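Beta-1,3-1,4-glucanase (Caldicellulosiruptor sp. F32, PDB 5H4R) hydrolyses mixed-linkage beta-1,3-1,4-glucans such as lichenan, probably by the retaining mechanism of glycoside hydrolase family 5. Local coordinates at residues T96-V101 with I137-H142; S102-V107 with H141-P146; F183-Q188 with M238-A243; R266-V271 with P321-E326. The protein carries 1 engineered substitution. All coordinates share one frame; numbering follows the deposited sequence.

Interaction 1. Residues T96-V101 with I137-H142; sequences TIRIPV and IINIHH. With BGC (beta-D-glucopyranose), chain B; BGC (beta-D-glucopyranose), chain C.
In the glycan pocket His141 lies against Pro100, each just beyond a barrel strand. Pro100 CB sits over one face of the imidazole, 3.6 Å from the ring centroid and displaced toward the rim, a CH-pi contact for which the rigid, apolar proline ring is well suited. Both ring nitrogens are engaged at the edge: ND1 accepts a hydrogen bond from Asn139 ND2, which lies in the ring plane, and NE2 shares a hydrogen bond with O3 of the chain B glucose at 3.0 Å. Asn139 holds two neighbours at once. With CG between its backbone N and carbonyl carbon (chi1 73°), its amide swings toward Pro100 and Val101, and OD1 takes the Val101 N-H at 2.9 Å, doing for the segment what a backbone carbonyl would do in a regular sheet. Strands 96-99 and 135-139 are parallel neighbours in the TIM barrel, joined by Ile137 N to Ile97 O and by the nearly straight Ile99 N to Ile137 O bond of 2.7 Å. Farther on, Val101 O accepts from His141 N at 2.8 Å, the donor standing above the carbonyl plane. On the face with Arg98 and Ile137, the extended arginine lays its CG 4.0 Å from Ile137 CB and carries the guanidinium onward, with Asn139 ND2 over one of its faces and the two planes 81° apart. Salt bridges to Glu184 and Glu326 and a hydrogen bond to Asn52 hold this buried cation.

Interaction 2. Residues S102-V107 with H141-P146; sequences SWHNHV and HHDIMP. With BGC (beta-D-glucopyranose), chain B; BGC (beta-D-glucopyranose), chain C.
His104 and Asp143 meet with ring and carboxylate planes 82° apart, and the imidazole presents its edge to one oxygen. ND1 donates to Asp143 OD1, which lies close to the ring plane, at 2.7 Å, meeting it on the anti side and somewhat out of the carboxylate plane. His104 N comes to the same OD1 at 3.0 Å, from the same face of that plane, so one residue grips the oxygen twice; CG of His104, lodged between its backbone N and carbonyl carbon (chi1 78°), brings ring and main-chain N-H to one side. The second oxygen, OD2, accepts the Trp103 N-H at 2.9 Å through its syn lone pair and has Tyr162 as a further partner. An aspartate suits this turn because its short side chain offers two acceptors to consecutive backbone N-H groups. These two segments are the loops that follow strands 96-99 and 135-139 on the substrate side of the TIM barrel, where such loops carry the binding residues. Over the face of the His104 ring stands Met145 SD, 3.7 Å from the centroid and close to the ring normal, a sulfur-aromatic contact in which the methionine crosses the histidine at about a right angle. Nearer the glycan, Ser102 OG accepts the His142 N-H at 2.8 Å and is also hydrogen-bonded to the backbone O of Asp58. His142 is the centre of an inverse gamma turn, and its CE1 approaches O3 of the chain B glucose at 3.2 Å.

Interaction 3. Residues F183-Q188 with M238-A243; sequences FEAVNQ and MVPGYA. Engineered in segment 183-188: Gln188 (natural residue Glu). With BGC (beta-D-glucopyranose), chain D; BGC (beta-D-glucopyranose), chain B.
Pro240 is the bump that fits against the bend after strand 181-184. Its CG comes to 3.3 Å from Val186 O and to 3.9 Å from Val186 CG1, the two side chains crossing at about a right angle. Small Ala185 suits this place: its single methyl touches both Pro240 CD and Val239 CG1, which stands 4.3 Å from Ala185 CB. On the side of the sheet with Glu184 and Met238, the extended glutamate and the methionine cross obliquely. Met238 bends at its last torsion (chi3 63°), turning its methyl back so that CE sits 3.6 Å from Glu184 OE1; the flexible thioether thus packs beside an acid whose other oxygen is paired with Arg98. Backbone bonds from Met238 N to Phe183 O and from Ala185 N to Met238 O tie the strands together beneath these side chains. Beyond them the segments part at Gly241 and come together again where Gln188 CG rests 3.6 Å from Ala243 O. Gln188 is an engineered residue, glutamate in the natural sequence; its NE2 donates to O4 of the chain D glucose at 3.1 Å, and its OE1 is hydrogen-bonded to His272 ND1. Asn187 ND2 donates to O2 of the chain B glucose at 3.0 Å, while its OD1 accepts from Arg98. Adjacent Asn and Glu after the fourth barrel strand are the hallmark of family 5 and its clan, where that glutamate is the general acid/base.

Interaction 4. Residues R266-V271 with P321-E326; sequences RIIISV and PVVIGE. With BGC (beta-D-glucopyranose), chain B.
The side chains of Val271 and Ile324 pack tightly, CG2 of the valine against CG1 of the isoleucine at 3.5 Å. CG2 of Val271 lies between its own backbone N and carbonyl carbon, and it is this branch that bears on the isoleucine. Both residues face helix 298-316, where Leu311 and Phe307 receive them, so beta-branched aliphatic groups suit the position. Four backbone bonds hold the pair: Ile269 N to Pro321 O at 2.9 Å, Val323 N to Ile269 O, Val271 N to Val323 O, and Gly325 N to Val271 O at 3.0 Å. Strands 267-272 and 322-327 are the sixth and seventh of the parallel TIM barrel, and their axes are turned 36° against each other, the twist that lets the sheet close. Toward the barrel interior, on the side with Ser270 and Val323, Ile268 spreads its two branches: CG1 lies 3.7 Å from Pro321 CG, and CG2 meets Val323 CG2 at the same distance of 3.7 Å. Near the C-terminal end of strand 322-327 extended Glu326 reaches the pocket, where its OE2 accepts a hydrogen bond from O2 of the chain B glucose at 2.8 Å. Arg98 and Tyr274 hold its two carboxylate oxygens, consistent with the nucleophile of family 5 enzymes.

In the fold
Along the chain the contacts run in order round one eight-stranded TIM barrel: interaction 1 joins the second and third strands, interaction 3 the fourth and fifth, and interaction 4 the sixth and seventh, while interaction 2 continues from interaction 1 into the loops above and shares His141 and His142 with it. Centres of interactions 3 and 4 are about 9 Å apart, those of 1 and 3 about 10 Å, and those of 2 and 4 about 22 Å. Strands 135-139 and 181-184, and 237-240 and 267-272, are neighbours that link the three strand pairs within the closed sheet. All four converge on the chain B glucose, and polar groups of interactions 1, 3 and 4 meet inside the barrel.

Interaction 1. Residues T96-V101 with I137-H142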
# COMPACT_ATOMS: atom_id res chain seq x y z
N THR A 96 -4.56 10.76 -3.52
CA THR A 96 -3.93 9.53 -3.99
C THR A 96 -4.94 8.41 -3.84
O THR A 96 -5.63 8.33 -2.83
CB THR A 96 -2.65 9.20 -3.20
OG1 THR A 96 -1.67 10.22 -3.42
CG2 THR A 96 -2.06 7.89 -3.65
N ILE A 97 -5.03 7.55 -4.85
CA ILE A 97 -5.79 6.31 -4.77
C ILE A 97 -4.82 5.17 -5.01
O ILE A 97 -4.08 5.17 -6.01
CB ILE A 97 -6.94 6.24 -5.79
CG1 ILE A 97 -7.67 4.90 -5.65
CG2 ILE A 97 -6.44 6.43 -7.18
CD1 ILE A 97 -9.06 4.94 -6.17
N ARG A 98 -4.79 4.21 -4.09
CA ARG A 98 -4.04 2.99 -4.30
C ARG A 98 -5.02 1.92 -4.76
O ARG A 98 -6.06 1.71 -4.13
CB ARG A 98 -3.29 2.56 -3.03
CG ARG A 98 -2.48 1.29 -3.21
CD ARG A 98 -1.38 1.23 -2.14
NE ARG A 98 -0.56 0.01 -2.08
CZ ARG A 98 -0.87 -1.07 -1.37
NH1 ARG A 98 -2.04 -1.17 -0.76
NH2 ARG A 98 -0.01 -2.09 -1.30
N ILE A 99 -4.69 1.30 -5.89
CA ILE A 99 -5.51 0.27 -6.52
C ILE A 99 -4.73 -1.03 -6.47
O ILE A 99 -3.98 -1.36 -7.40
CB ILE A 99 -5.88 0.66 -7.96
CG1 ILE A 99 -6.63 1.99 -7.98
CG2 ILE A 99 -6.75 -0.45 -8.58
CD1 ILE A 99 -6.80 2.58 -9.42
N PRO A 100 -4.84 -1.78 -5.38
CA PRO A 100 -4.15 -3.07 -5.31
C PRO A 100 -4.79 -4.06 -6.26
O PRO A 100 -6.02 -4.12 -6.38
CB PRO A 100 -4.33 -3.49 -3.84
CG PRO A 100 -5.60 -2.80 -3.41
CD PRO A 100 -5.61 -1.49 -4.15
N VAL A 101 -3.95 -4.84 -6.94
CA VAL A 101 -4.45 -5.79 -7.94
C VAL A 101 -3.81 -7.15 -7.69
O VAL A 101 -2.58 -7.28 -7.69
CB VAL A 101 -4.16 -5.35 -9.38
CG1 VAL A 101 -4.76 -6.36 -10.34
CG2 VAL A 101 -4.73 -3.96 -9.63
N ILE A 137 -1.57 4.49 -7.46
CA ILE A 137 -0.61 3.40 -7.24
C ILE A 137 -1.27 2.09 -7.65
O ILE A 137 -2.36 1.77 -7.19
CB ILE A 137 -0.17 3.32 -5.76
CG1 ILE A 137 0.47 4.63 -5.29
CG2 ILE A 137 0.74 2.13 -5.58
CD1 ILE A 137 0.53 4.76 -3.78
N ILE A 138 -0.59 1.32 -8.52
CA ILE A 138 -1.03 -0.03 -8.86
C ILE A 138 0.11 -1.00 -8.53
O ILE A 138 1.28 -0.62 -8.56
CB ILE A 138 -1.45 -0.17 -10.35
CG1 ILE A 138 -0.33 0.22 -11.29
CG2 ILE A 138 -2.68 0.67 -10.62
CD1 ILE A 138 -0.69 0.01 -12.80
N ASN A 139 -0.24 -2.24 -8.18
CA ASN A 139 0.78 -3.16 -7.66
C ASN A 139 0.50 -4.59 -8.12
O ASN A 139 -0.39 -4.85 -8.94
CB ASN A 139 0.84 -3.09 -6.13
CG ASN A 139 -0.35 -3.75 -5.44
OD1 ASN A 139 -1.27 -4.29 -6.07
ND2 ASN A 139 -0.32 -3.74 -4.12
N ILE A 140 1.32 -5.52 -7.60
CA ILE A 140 1.01 -6.95 -7.48
C ILE A 140 0.63 -7.22 -6.02
O ILE A 140 1.42 -6.93 -5.11
CB ILE A 140 2.23 -7.81 -7.88
CG1 ILE A 140 2.58 -7.64 -9.36
CG2 ILE A 140 2.02 -9.29 -7.48
CD1 ILE A 140 3.81 -8.40 -9.81
N HIS A 141 -0.58 -7.76 -5.76
CA HIS A 141 -1.07 -7.86 -4.39
C HIS A 141 -1.04 -9.30 -3.91
O HIS A 141 0.05 -9.80 -3.55
CB HIS A 141 -2.44 -7.17 -4.30
CG HIS A 141 -2.72 -6.64 -2.93
ND1 HIS A 141 -2.18 -5.47 -2.46
CD2 HIS A 141 -3.48 -7.16 -1.93
CE1 HIS A 141 -2.61 -5.27 -1.22
NE2 HIS A 141 -3.41 -6.27 -0.88
N HIS A 142 -2.18 -10.00 -3.84
CA HIS A 142 -2.26 -11.34 -3.21
C HIS A 142 -1.87 -12.43 -4.20
O HIS A 142 -2.64 -13.35 -4.49
CB HIS A 142 -3.65 -11.66 -2.67
CG HIS A 142 -4.11 -10.80 -1.54
ND1 HIS A 142 -3.36 -10.56 -0.41
CD2 HIS A 142 -5.30 -10.17 -1.35
CE1 HIS A 142 -4.05 -9.78 0.42
NE2 HIS A 142 -5.24 -9.55 -0.13
C2 BGC B . -2.78 -6.42 3.12
C3 BGC B . -4.24 -6.14 2.84
C4 BGC B . -5.01 -6.50 4.10
C5 BGC B . -4.67 -5.41 5.11
C6 BGC B . -5.36 -5.63 6.46
C1 BGC B . -2.35 -6.14 4.58
O2 BGC B . -1.95 -5.70 2.18
O3 BGC B . -4.63 -6.95 1.74
O4 BGC B . -6.40 -6.46 3.80
O5 BGC B . -3.26 -5.32 5.32
O6 BGC B . -5.17 -6.95 6.99
C2 BGC C . -8.61 -7.18 4.29
C3 BGC C . -9.43 -8.38 4.72
C4 BGC C . -9.15 -9.55 3.77
C5 BGC C . -7.65 -9.81 3.68
C6 BGC C . -7.30 -10.88 2.66
C1 BGC C . -7.14 -7.57 4.25
O2 BGC C . -8.82 -6.11 5.23
O3 BGC C . -10.81 -7.99 4.67
O4 BGC C . -9.75 -10.72 4.36
O5 BGC C . -6.98 -8.63 3.30
O6 BGC C . -5.91 -11.24 2.81

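Interaction 2. Residues S102-V107 with H141-P146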
# COMPACT_ATOMS: atom_id res chain seq x y z
N SER A 102 -4.64 -8.18 -7.58
CA SER A 102 -4.15 -9.55 -7.59
C SER A 102 -4.33 -10.09 -9.01
O SER A 102 -5.44 -10.08 -9.54
CB SER A 102 -4.87 -10.41 -6.57
OG SER A 102 -4.61 -9.91 -5.28
N TRP A 103 -3.23 -10.55 -9.61
CA TRP A 103 -3.26 -10.97 -11.02
C TRP A 103 -3.35 -12.47 -11.22
O TRP A 103 -3.67 -12.90 -12.34
CB TRP A 103 -2.02 -10.46 -11.77
CG TRP A 103 -1.77 -8.99 -11.61
CD1 TRP A 103 -1.02 -8.38 -10.64
CD2 TRP A 103 -2.32 -7.92 -12.42
NE1 TRP A 103 -1.06 -7.02 -10.80
CE2 TRP A 103 -1.84 -6.71 -11.89
CE3 TRP A 103 -3.16 -7.88 -13.54
CZ2 TRP A 103 -2.17 -5.48 -12.43
CZ3 TRP A 103 -3.50 -6.65 -14.07
CH2 TRP A 103 -2.98 -5.46 -13.51
N HIS A 104 -3.03 -13.28 -10.20
CA HIS A 104 -2.80 -14.71 -10.46
C HIS A 104 -4.06 -15.46 -10.86
O HIS A 104 -3.94 -16.53 -11.49
CB HIS A 104 -2.12 -15.39 -9.26
CG HIS A 104 -3.04 -15.71 -8.12
ND1 HIS A 104 -3.18 -14.88 -7.02
CD2 HIS A 104 -3.82 -16.79 -7.87
CE1 HIS A 104 -4.02 -15.43 -6.16
NE2 HIS A 104 -4.42 -16.59 -6.65
N ASN A 105 -5.26 -14.96 -10.54
CA ASN A 105 -6.49 -15.58 -11.02
C ASN A 105 -6.87 -15.10 -12.41
O ASN A 105 -7.96 -15.44 -12.89
CB ASN A 105 -7.67 -15.32 -10.07
CG ASN A 105 -7.48 -15.96 -8.72
OD1 ASN A 105 -7.50 -15.26 -7.70
ND2 ASN A 105 -7.30 -17.27 -8.69
N HIS A 106 -5.97 -14.36 -13.07
CA HIS A 106 -6.27 -13.71 -14.33
C HIS A 106 -5.15 -13.90 -15.35
O HIS A 106 -5.03 -13.11 -16.29
CB HIS A 106 -6.50 -12.22 -14.08
CG HIS A 106 -7.53 -11.97 -13.02
ND1 HIS A 106 -8.88 -12.12 -13.26
CD2 HIS A 106 -7.41 -11.62 -11.72
CE1 HIS A 106 -9.55 -11.87 -12.14
NE2 HIS A 106 -8.67 -11.56 -11.19
N VAL A 107 -4.34 -14.95 -15.19
CA VAL A 107 -3.24 -15.22 -16.11
C VAL A 107 -3.38 -16.64 -16.65
O VAL A 107 -3.93 -17.54 -16.00
CB VAL A 107 -1.87 -15.02 -15.44
CG1 VAL A 107 -1.68 -13.57 -15.08
CG2 VAL A 107 -1.71 -15.92 -14.21
N HIS A 141 -0.58 -7.76 -5.76
CA HIS A 141 -1.07 -7.86 -4.39
C HIS A 141 -1.04 -9.30 -3.91
O HIS A 141 0.05 -9.80 -3.55
CB HIS A 141 -2.44 -7.17 -4.30
CG HIS A 141 -2.72 -6.64 -2.93
ND1 HIS A 141 -2.18 -5.47 -2.46
CD2 HIS A 141 -3.48 -7.16 -1.93
CE1 HIS A 141 -2.61 -5.27 -1.22
NE2 HIS A 141 -3.41 -6.27 -0.88
N HIS A 142 -2.18 -10.00 -3.84
CA HIS A 142 -2.26 -11.34 -3.21
C HIS A 142 -1.87 -12.43 -4.20
O HIS A 142 -2.64 -13.35 -4.49
CB HIS A 142 -3.65 -11.66 -2.67
CG HIS A 142 -4.11 -10.80 -1.54
ND1 HIS A 142 -3.36 -10.56 -0.41
CD2 HIS A 142 -5.30 -10.17 -1.35
CE1 HIS A 142 -4.05 -9.78 0.42
NE2 HIS A 142 -5.24 -9.55 -0.13
N ASP A 143 -0.63 -12.34 -4.68
CA ASP A 143 -0.03 -13.29 -5.60
C ASP A 143 1.18 -13.98 -4.98
O ASP A 143 2.07 -14.46 -5.69
CB ASP A 143 0.39 -12.61 -6.90
CG ASP A 143 -0.79 -12.08 -7.71
OD1 ASP A 143 -1.91 -12.55 -7.51
OD2 ASP A 143 -0.56 -11.22 -8.59
N ILE A 144 1.24 -14.07 -3.65
CA ILE A 144 2.43 -14.56 -2.97
C ILE A 144 2.23 -16.06 -2.75
O ILE A 144 1.70 -16.51 -1.72
CB ILE A 144 2.71 -13.80 -1.68
CG1 ILE A 144 2.63 -12.28 -1.92
CG2 ILE A 144 4.06 -14.22 -1.08
CD1 ILE A 144 3.63 -11.73 -2.96
N MET A 145 2.66 -16.85 -3.72
CA MET A 145 2.51 -18.30 -3.67
C MET A 145 3.50 -18.92 -4.63
O MET A 145 3.84 -18.32 -5.66
CB MET A 145 1.07 -18.70 -4.01
CG MET A 145 0.44 -17.89 -5.11
SD MET A 145 -1.39 -17.90 -5.10
CE MET A 145 -1.59 -19.62 -5.48
N PRO A 146 3.98 -20.13 -4.35
CA PRO A 146 4.87 -20.81 -5.29
C PRO A 146 4.21 -20.92 -6.66
O PRO A 146 3.03 -21.23 -6.78
CB PRO A 146 5.09 -22.17 -4.63
CG PRO A 146 4.86 -21.92 -3.17
CD PRO A 146 3.74 -20.93 -3.13
C2 BGC B . -2.78 -6.42 3.12
C3 BGC B . -4.24 -6.14 2.84
C4 BGC B . -5.01 -6.50 4.10
C5 BGC B . -4.67 -5.41 5.11
C6 BGC B . -5.36 -5.63 6.46
C1 BGC B . -2.35 -6.14 4.58
O2 BGC B . -1.95 -5.70 2.18
O3 BGC B . -4.63 -6.95 1.74
O4 BGC B . -6.40 -6.46 3.80
O5 BGC B . -3.26 -5.32 5.32
O6 BGC B . -5.17 -6.95 6.99
C2 BGC C . -8.61 -7.18 4.29
C3 BGC C . -9.43 -8.38 4.72
C4 BGC C . -9.15 -9.55 3.77
C5 BGC C . -7.65 -9.81 3.68
C6 BGC C . -7.30 -10.88 2.66
C1 BGC C . -7.14 -7.57 4.25
O2 BGC C . -8.82 -6.11 5.23
O3 BGC C . -10.81 -7.99 4.67
O4 BGC C . -9.75 -10.72 4.36
O5 BGC C . -6.98 -8.63 3.30
O6 BGC C . -5.91 -11.24 2.81

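Interaction 3. Residues F183-Q188 with M238-A243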
# COMPACT_ATOMS: atom_id res chain seq x y z
N PHE A 183 4.06 2.84 -9.97
CA PHE A 183 4.04 1.38 -9.93
C PHE A 183 4.70 0.92 -8.64
O PHE A 183 5.80 1.37 -8.30
CB PHE A 183 4.81 0.74 -11.09
CG PHE A 183 4.31 1.10 -12.47
CD1 PHE A 183 3.02 1.54 -12.69
CD2 PHE A 183 5.16 0.98 -13.55
CE1 PHE A 183 2.58 1.84 -13.98
CE2 PHE A 183 4.72 1.26 -14.83
CZ PHE A 183 3.43 1.70 -15.04
N GLU A 184 4.06 -0.04 -7.97
CA GLU A 184 4.55 -0.64 -6.73
C GLU A 184 4.84 -2.11 -6.99
O GLU A 184 3.93 -2.86 -7.32
CB GLU A 184 3.50 -0.48 -5.62
CG GLU A 184 3.83 -1.20 -4.32
CD GLU A 184 2.64 -1.23 -3.37
OE1 GLU A 184 2.11 -0.15 -3.04
OE2 GLU A 184 2.19 -2.35 -2.98
N ALA A 185 6.10 -2.53 -6.79
CA ALA A 185 6.58 -3.81 -7.29
C ALA A 185 5.67 -4.96 -6.88
O ALA A 185 5.32 -5.83 -7.69
CB ALA A 185 7.99 -4.06 -6.75
N VAL A 186 5.36 -5.01 -5.59
CA VAL A 186 4.65 -6.12 -4.99
C VAL A 186 4.23 -5.60 -3.63
O VAL A 186 4.83 -4.65 -3.10
CB VAL A 186 5.57 -7.37 -4.88
CG1 VAL A 186 6.80 -7.10 -4.05
CG2 VAL A 186 4.81 -8.57 -4.34
N ASN A 187 3.19 -6.21 -3.06
CA ASN A 187 2.56 -5.72 -1.84
C ASN A 187 3.34 -6.11 -0.58
O ASN A 187 4.05 -5.27 -0.01
CB ASN A 187 1.12 -6.25 -1.81
CG ASN A 187 0.39 -5.89 -0.59
OD1 ASN A 187 0.37 -4.72 -0.20
ND2 ASN A 187 -0.26 -6.87 0.04
N GLN A 188 3.26 -7.37 -0.17
CA GLN A 188 3.87 -7.83 1.09
C GLN A 188 4.62 -9.12 0.82
O GLN A 188 4.21 -10.22 1.23
CB GLN A 188 2.82 -7.99 2.19
CG GLN A 188 2.25 -6.66 2.57
CD GLN A 188 1.27 -6.68 3.71
OE1 GLN A 188 1.15 -5.67 4.41
NE2 GLN A 188 0.52 -7.76 3.87
N MET A 238 7.64 2.25 -6.43
CA MET A 238 7.67 1.90 -5.02
C MET A 238 8.17 0.48 -4.85
O MET A 238 7.74 -0.41 -5.59
CB MET A 238 6.28 2.06 -4.40
CG MET A 238 5.84 3.50 -4.18
SD MET A 238 4.08 3.68 -3.75
CE MET A 238 3.99 2.79 -2.18
N VAL A 239 9.04 0.26 -3.85
CA VAL A 239 9.52 -1.09 -3.56
C VAL A 239 9.44 -1.33 -2.07
O VAL A 239 9.82 -0.45 -1.27
CB VAL A 239 10.96 -1.32 -4.04
CG1 VAL A 239 11.02 -1.29 -5.56
CG2 VAL A 239 11.91 -0.31 -3.42
N PRO A 240 8.97 -2.50 -1.66
CA PRO A 240 8.96 -2.87 -0.24
C PRO A 240 10.15 -3.75 0.12
O PRO A 240 10.78 -4.33 -0.77
CB PRO A 240 7.66 -3.67 -0.11
CG PRO A 240 7.63 -4.41 -1.37
CD PRO A 240 8.19 -3.49 -2.43
N GLY A 241 10.36 -3.92 1.43
CA GLY A 241 11.10 -5.03 1.96
C GLY A 241 10.18 -6.16 2.42
O GLY A 241 8.98 -6.19 2.13
N TYR A 242 10.76 -7.11 3.14
CA TYR A 242 10.03 -8.28 3.57
C TYR A 242 8.74 -7.89 4.30
O TYR A 242 8.76 -7.11 5.25
CB TYR A 242 10.92 -9.14 4.47
CG TYR A 242 10.36 -10.51 4.74
CD1 TYR A 242 9.45 -10.73 5.78
CD2 TYR A 242 10.71 -11.59 3.93
CE1 TYR A 242 8.92 -12.00 5.99
CE2 TYR A 242 10.20 -12.86 4.14
CZ TYR A 242 9.31 -13.06 5.17
OH TYR A 242 8.81 -14.31 5.35
N ALA A 243 7.62 -8.45 3.82
CA ALA A 243 6.29 -8.26 4.39
C ALA A 243 5.85 -6.79 4.38
O ALA A 243 4.87 -6.44 5.04
CB ALA A 243 6.21 -8.83 5.81
C2 BGC D . -2.09 -9.07 8.52
C3 BGC D . -2.37 -8.88 7.04
C4 BGC D . -2.06 -7.44 6.62
C5 BGC D . -0.62 -7.10 7.03
C6 BGC D . -0.26 -5.61 7.01
C1 BGC D . -0.63 -8.71 8.82
O1 BGC D . -0.33 -8.78 10.23
O2 BGC D . -2.38 -10.44 8.85
O3 BGC D . -3.74 -9.16 6.77
O4 BGC D . -2.26 -7.43 5.19
O5 BGC D . -0.46 -7.37 8.40
O6 BGC D . 1.04 -5.38 7.64
C2 BGC B . -2.78 -6.42 3.12
C3 BGC B . -4.24 -6.14 2.84
C4 BGC B . -5.01 -6.50 4.10
C5 BGC B . -4.67 -5.41 5.11
C6 BGC B . -5.36 -5.63 6.46
C1 BGC B . -2.35 -6.14 4.58
O2 BGC B . -1.95 -5.70 2.18
O3 BGC B . -4.63 -6.95 1.74
O4 BGC B . -6.40 -6.46 3.80
O5 BGC B . -3.26 -5.32 5.32
O6 BGC B . -5.17 -6.95 6.99

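Interaction 4. Residues R266-V271 with P321-E326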
# COMPACT_ATOMS: atom_id res chain seq x y z
N ARG A 266 14.15 8.24 -8.01
CA ARG A 266 12.79 7.93 -8.45
C ARG A 266 12.27 6.64 -7.83
O ARG A 266 11.23 6.15 -8.26
CB ARG A 266 12.74 7.86 -10.00
CG ARG A 266 12.97 9.20 -10.71
CD ARG A 266 11.78 10.13 -10.51
NE ARG A 266 11.95 11.52 -10.96
CZ ARG A 266 11.23 12.13 -11.88
NH1 ARG A 266 10.26 11.51 -12.55
NH2 ARG A 266 11.49 13.39 -12.15
N ILE A 267 12.97 6.10 -6.83
CA ILE A 267 12.53 4.89 -6.12
C ILE A 267 12.03 5.32 -4.75
O ILE A 267 12.75 5.98 -3.99
CB ILE A 267 13.66 3.85 -5.98
CG1 ILE A 267 14.27 3.48 -7.34
CG2 ILE A 267 13.14 2.62 -5.25
CD1 ILE A 267 13.32 2.92 -8.31
N ILE A 268 10.79 4.92 -4.44
CA ILE A 268 10.12 5.25 -3.19
C ILE A 268 10.08 3.99 -2.33
O ILE A 268 9.75 2.91 -2.83
CB ILE A 268 8.68 5.75 -3.44
CG1 ILE A 268 8.69 7.04 -4.28
CG2 ILE A 268 7.95 5.96 -2.13
CD1 ILE A 268 7.32 7.50 -4.70
N ILE A 269 10.43 4.13 -1.06
CA ILE A 269 10.34 3.00 -0.13
C ILE A 269 8.89 2.83 0.30
O ILE A 269 8.25 3.80 0.71
CB ILE A 269 11.23 3.24 1.10
CG1 ILE A 269 12.68 3.51 0.72
CG2 ILE A 269 11.15 2.03 2.07
CD1 ILE A 269 13.32 2.46 -0.11
N SER A 270 8.37 1.62 0.17
CA SER A 270 7.01 1.27 0.54
C SER A 270 7.01 0.54 1.88
O SER A 270 7.73 -0.45 2.05
CB SER A 270 6.38 0.36 -0.51
OG SER A 270 5.12 -0.12 -0.09
N VAL A 271 6.18 1.01 2.82
CA VAL A 271 5.97 0.29 4.07
C VAL A 271 4.47 0.26 4.37
O VAL A 271 3.71 1.15 3.99
CB VAL A 271 6.72 0.89 5.28
CG1 VAL A 271 8.19 1.03 5.00
CG2 VAL A 271 6.15 2.21 5.67
N PRO A 321 12.58 9.17 -0.67
CA PRO A 321 11.16 9.22 -0.34
C PRO A 321 10.62 7.90 0.20
O PRO A 321 11.04 6.81 -0.20
CB PRO A 321 10.50 9.55 -1.68
CG PRO A 321 11.43 8.96 -2.69
CD PRO A 321 12.80 9.23 -2.14
N VAL A 322 9.65 8.04 1.11
CA VAL A 322 8.96 6.95 1.79
C VAL A 322 7.46 7.20 1.75
O VAL A 322 7.01 8.31 2.07
CB VAL A 322 9.42 6.86 3.26
CG1 VAL A 322 8.62 5.81 4.00
CG2 VAL A 322 10.93 6.60 3.37
N VAL A 323 6.68 6.17 1.40
CA VAL A 323 5.23 6.23 1.43
C VAL A 323 4.72 5.06 2.27
O VAL A 323 5.14 3.92 2.07
CB VAL A 323 4.63 6.20 0.01
CG1 VAL A 323 3.12 5.95 0.02
CG2 VAL A 323 4.93 7.51 -0.71
N ILE A 324 3.80 5.35 3.19
CA ILE A 324 3.10 4.32 3.94
C ILE A 324 1.86 3.97 3.11
O ILE A 324 0.88 4.70 3.08
CB ILE A 324 2.75 4.80 5.36
CG1 ILE A 324 4.03 5.00 6.17
CG2 ILE A 324 1.80 3.83 6.04
CD1 ILE A 324 3.80 5.70 7.48
N GLY A 325 1.95 2.88 2.36
CA GLY A 325 0.91 2.54 1.42
C GLY A 325 -0.35 1.99 2.05
O GLY A 325 -1.39 1.94 1.39
N GLU A 326 -0.25 1.51 3.29
CA GLU A 326 -1.42 1.02 4.04
C GLU A 326 -1.24 1.30 5.52
O GLU A 326 -0.19 0.97 6.09
CB GLU A 326 -1.65 -0.49 3.87
CG GLU A 326 -2.00 -0.97 2.49
CD GLU A 326 -2.19 -2.48 2.43
OE1 GLU A 326 -2.47 -3.10 3.49
OE2 GLU A 326 -2.06 -3.05 1.31
C2 BGC B . -2.78 -6.42 3.12
C3 BGC B . -4.24 -6.14 2.84
C4 BGC B . -5.01 -6.50 4.10
C5 BGC B . -4.67 -5.41 5.11
C6 BGC B . -5.36 -5.63 6.46
C1 BGC B . -2.35 -6.14 4.58
O2 BGC B . -1.95 -5.70 2.18
O3 BGC B . -4.63 -6.95 1.74
O4 BGC B . -6.40 -6.46 3.80
O5 BGC B . -3.26 -5.32 5.32
O6 BGC B . -5.17 -6.95 6.99